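Local coordinates for protein putative prephenate dehydratase (PDB 4LUB) that probably converts prephenate into phenylpyruvate, losing carbon dioxide and water, in the biosynthesis of phenylalanine, at residues 33-38 against 61-66. Sequence-based numbering, arbitrary orientation.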
loop_
_atom_site.group_PDB
_atom_site.type_symbol
_atom_site.label_atom_id
_atom_site.label_comp_id
_atom_site.label_asym_id
_atom_site.label_seq_id
_atom_site.Cartn_x
_atom_site.Cartn_y
_atom_site.Cartn_z
ATOM N N ASN B 33 2.405 -20.785 -8.515
ATOM C CA ASN B 33 2.078 -19.507 -7.903
ATOM C C ASN B 33 3.206 -19.081 -6.982
ATOM O O ASN B 33 4.062 -19.893 -6.625
ATOM C CB ASN B 33 0.736 -19.570 -7.144
ATOM C CG ASN B 33 0.738 -20.573 -5.985
ATOM O OD1 ASN B 33 1.640 -20.592 -5.146
ATOM N ND2 ASN B 33 -0.294 -21.406 -5.937
ATOM N N ILE B 34 3.196 -17.805 -6.605
ATOM C CA ILE B 34 4.283 -17.198 -5.844
ATOM C C ILE B 34 4.552 -17.959 -4.549
ATOM O O ILE B 34 5.696 -18.253 -4.226
ATOM C CB ILE B 34 3.974 -15.709 -5.552
ATOM C CG1 ILE B 34 4.055 -14.904 -6.862
ATOM C CG2 ILE B 34 4.917 -15.146 -4.493
ATOM C CD1 ILE B 34 3.218 -13.642 -6.882
ATOM N N THR B 35 3.491 -18.319 -3.837
ATOM C CA THR B 35 3.629 -19.062 -2.587
ATOM C C THR B 35 4.403 -20.371 -2.763
ATOM O O THR B 35 5.301 -20.680 -1.978
ATOM C CB THR B 35 2.256 -19.378 -1.994
ATOM O OG1 THR B 35 1.582 -18.152 -1.704
ATOM C CG2 THR B 35 2.383 -20.213 -0.723
ATOM N N GLU B 36 4.068 -21.122 -3.810
ATOM C CA GLU B 36 4.724 -22.394 -4.088
ATOM C C GLU B 36 6.162 -22.219 -4.580
ATOM O O GLU B 36 7.024 -23.048 -4.280
ATOM C CB GLU B 36 3.909 -23.205 -5.106
ATOM C CG GLU B 36 2.604 -23.768 -4.543
ATOM C CD GLU B 36 2.793 -24.510 -3.222
ATOM O OE1 GLU B 36 3.773 -25.281 -3.097
ATOM O OE2 GLU B 36 1.973 -24.304 -2.300
ATOM N N VAL B 37 6.415 -21.165 -5.356
ATOM C CA VAL B 37 7.785 -20.778 -5.692
ATOM C C VAL B 37 8.665 -20.600 -4.455
ATOM O O VAL B 37 9.751 -21.177 -4.367
ATOM C CB VAL B 37 7.825 -19.465 -6.517
ATOM C CG1 VAL B 37 9.259 -19.094 -6.841
ATOM C CG2 VAL B 37 6.981 -19.577 -7.791
ATOM N N ILE B 38 8.198 -19.784 -3.516
ATOM C CA ILE B 38 8.921 -19.561 -2.266
ATOM C C ILE B 38 9.007 -20.813 -1.387
ATOM O O ILE B 38 10.068 -21.118 -0.843
ATOM C CB ILE B 38 8.301 -18.397 -1.453
ATOM C CG1 ILE B 38 8.359 -17.101 -2.270
ATOM C CG2 ILE B 38 9.072 -18.194 -0.159
ATOM C CD1 ILE B 38 7.436 -15.979 -1.766
ATOM N N VAL B 61 2.911 -6.580 -5.114
ATOM C CA VAL B 61 2.240 -7.871 -5.166
ATOM C C VAL B 61 1.981 -8.364 -3.743
ATOM O O VAL B 61 2.904 -8.775 -3.039
ATOM C CB VAL B 61 3.065 -8.908 -5.947
ATOM C CG1 VAL B 61 2.297 -10.225 -6.073
ATOM C CG2 VAL B 61 3.427 -8.359 -7.328
ATOM N N HIS B 62 0.721 -8.299 -3.322
ATOM C CA HIS B 62 0.332 -8.664 -1.960
ATOM C C HIS B 62 0.842 -10.040 -1.539
ATOM O O HIS B 62 1.427 -10.185 -0.459
ATOM C CB HIS B 62 -1.189 -8.617 -1.812
ATOM C CG HIS B 62 -1.772 -7.258 -2.032
ATOM N ND1 HIS B 62 -3.125 -7.050 -2.175
ATOM C CD2 HIS B 62 -1.187 -6.042 -2.140
ATOM C CE1 HIS B 62 -3.351 -5.761 -2.365
ATOM N NE2 HIS B 62 -2.193 -5.128 -2.347
ATOM N N GLU B 63 0.579 -11.046 -2.372
ATOM C CA GLU B 63 1.007 -12.419 -2.096
ATOM C C GLU B 63 2.484 -12.528 -1.718
ATOM O O GLU B 63 2.837 -13.248 -0.783
ATOM C CB GLU B 63 0.721 -13.343 -3.293
ATOM C CG GLU B 63 0.710 -14.818 -2.877
ATOM C CD GLU B 63 0.527 -15.779 -4.037
ATOM O OE1 GLU B 63 0.174 -15.327 -5.152
ATOM O OE2 GLU B 63 0.731 -17.000 -3.832
ATOM N N THR B 64 3.340 -11.839 -2.462
ATOM C CA THR B 64 4.779 -11.899 -2.221
ATOM C C THR B 64 5.150 -11.368 -0.842
ATOM O O THR B 64 5.799 -12.054 -0.052
ATOM C CB THR B 64 5.568 -11.103 -3.284
ATOM O OG1 THR B 64 5.328 -11.667 -4.577
ATOM C CG2 THR B 64 7.056 -11.186 -3.004
ATOM N N PHE B 65 4.707 -10.153 -0.542
ATOM C CA PHE B 65 5.043 -9.509 0.721
ATOM C C PHE B 65 4.383 -10.130 1.956
ATOM O O PHE B 65 5.014 -10.198 3.011
ATOM C CB PHE B 65 4.732 -8.018 0.620
ATOM C CG PHE B 65 5.703 -7.289 -0.244
ATOM C CD1 PHE B 65 6.992 -7.050 0.203
ATOM C CD2 PHE B 65 5.360 -6.915 -1.534
ATOM C CE1 PHE B 65 7.908 -6.408 -0.596
ATOM C CE2 PHE B 65 6.277 -6.273 -2.348
ATOM C CZ PHE B 65 7.553 -6.014 -1.875
ATOM N N ASP B 66 3.123 -10.551 1.854
ATOM C CA ASP B 66 2.490 -11.259 2.973
ATOM C C ASP B 66 3.231 -12.549 3.328
ATOM O O ASP B 66 3.488 -12.819 4.500
ATOM C CB ASP B 66 1.007 -11.564 2.694
ATOM C CG ASP B 66 0.186 -10.308 2.422
ATOM O OD1 ASP B 66 0.571 -9.225 2.913
ATOM O OD2 ASP B 66 -0.861 -10.410 1.748
HETATM O O HOH W 1 0.773 -16.276 -7.505
#
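Glu63 reaches from the first turn of helix 62-70 to the N-terminus of helix 34-42, where its carboxylate accepts from Thr35 directly and is linked to Ile34 N through a water. CG lies anti to the backbone N (chi1 -161°) and the chain continues extended, carrying the carboxylate to the start of the other helix. Glu63 OE2 accepts two bonds from Thr35: Thr35 OG1, 2.6 Å away, donates to the anti lone pair of that oxygen, while Thr35 N, at 3.1 Å, approaches from above the carboxylate plane. OE1 takes a hydrogen from the water that in turn accepts from Ile34 N, so both carboxylate oxygens serve the helix start. The next amide is capped from within: Asn33 OD1, at the N-cap, receives Glu36 N at 2.8 Å. The Thr35 donors and the N-terminal end of helix 34-42 would probably favour a charged Glu63.

Beside the polar group, Ile34 points toward the other helix and supplies the apolar part. Ile34 CD1 meets Val61 CG1 at 3.6 Å, and Ile34 CG2 packs 3.5 Å from Thr64 OG1, a hydroxyl hydrogen-bonded to Pro52 O. The axes of the short segments 34-38 and 62-66 approach to 9.8 Å, with 36° between their N-to-C directions. Both rest against strand 48-55, Ile34 and Thr64 each touching Val51, while Thr35 and Ile38 extend the helix pairing to Tyr67.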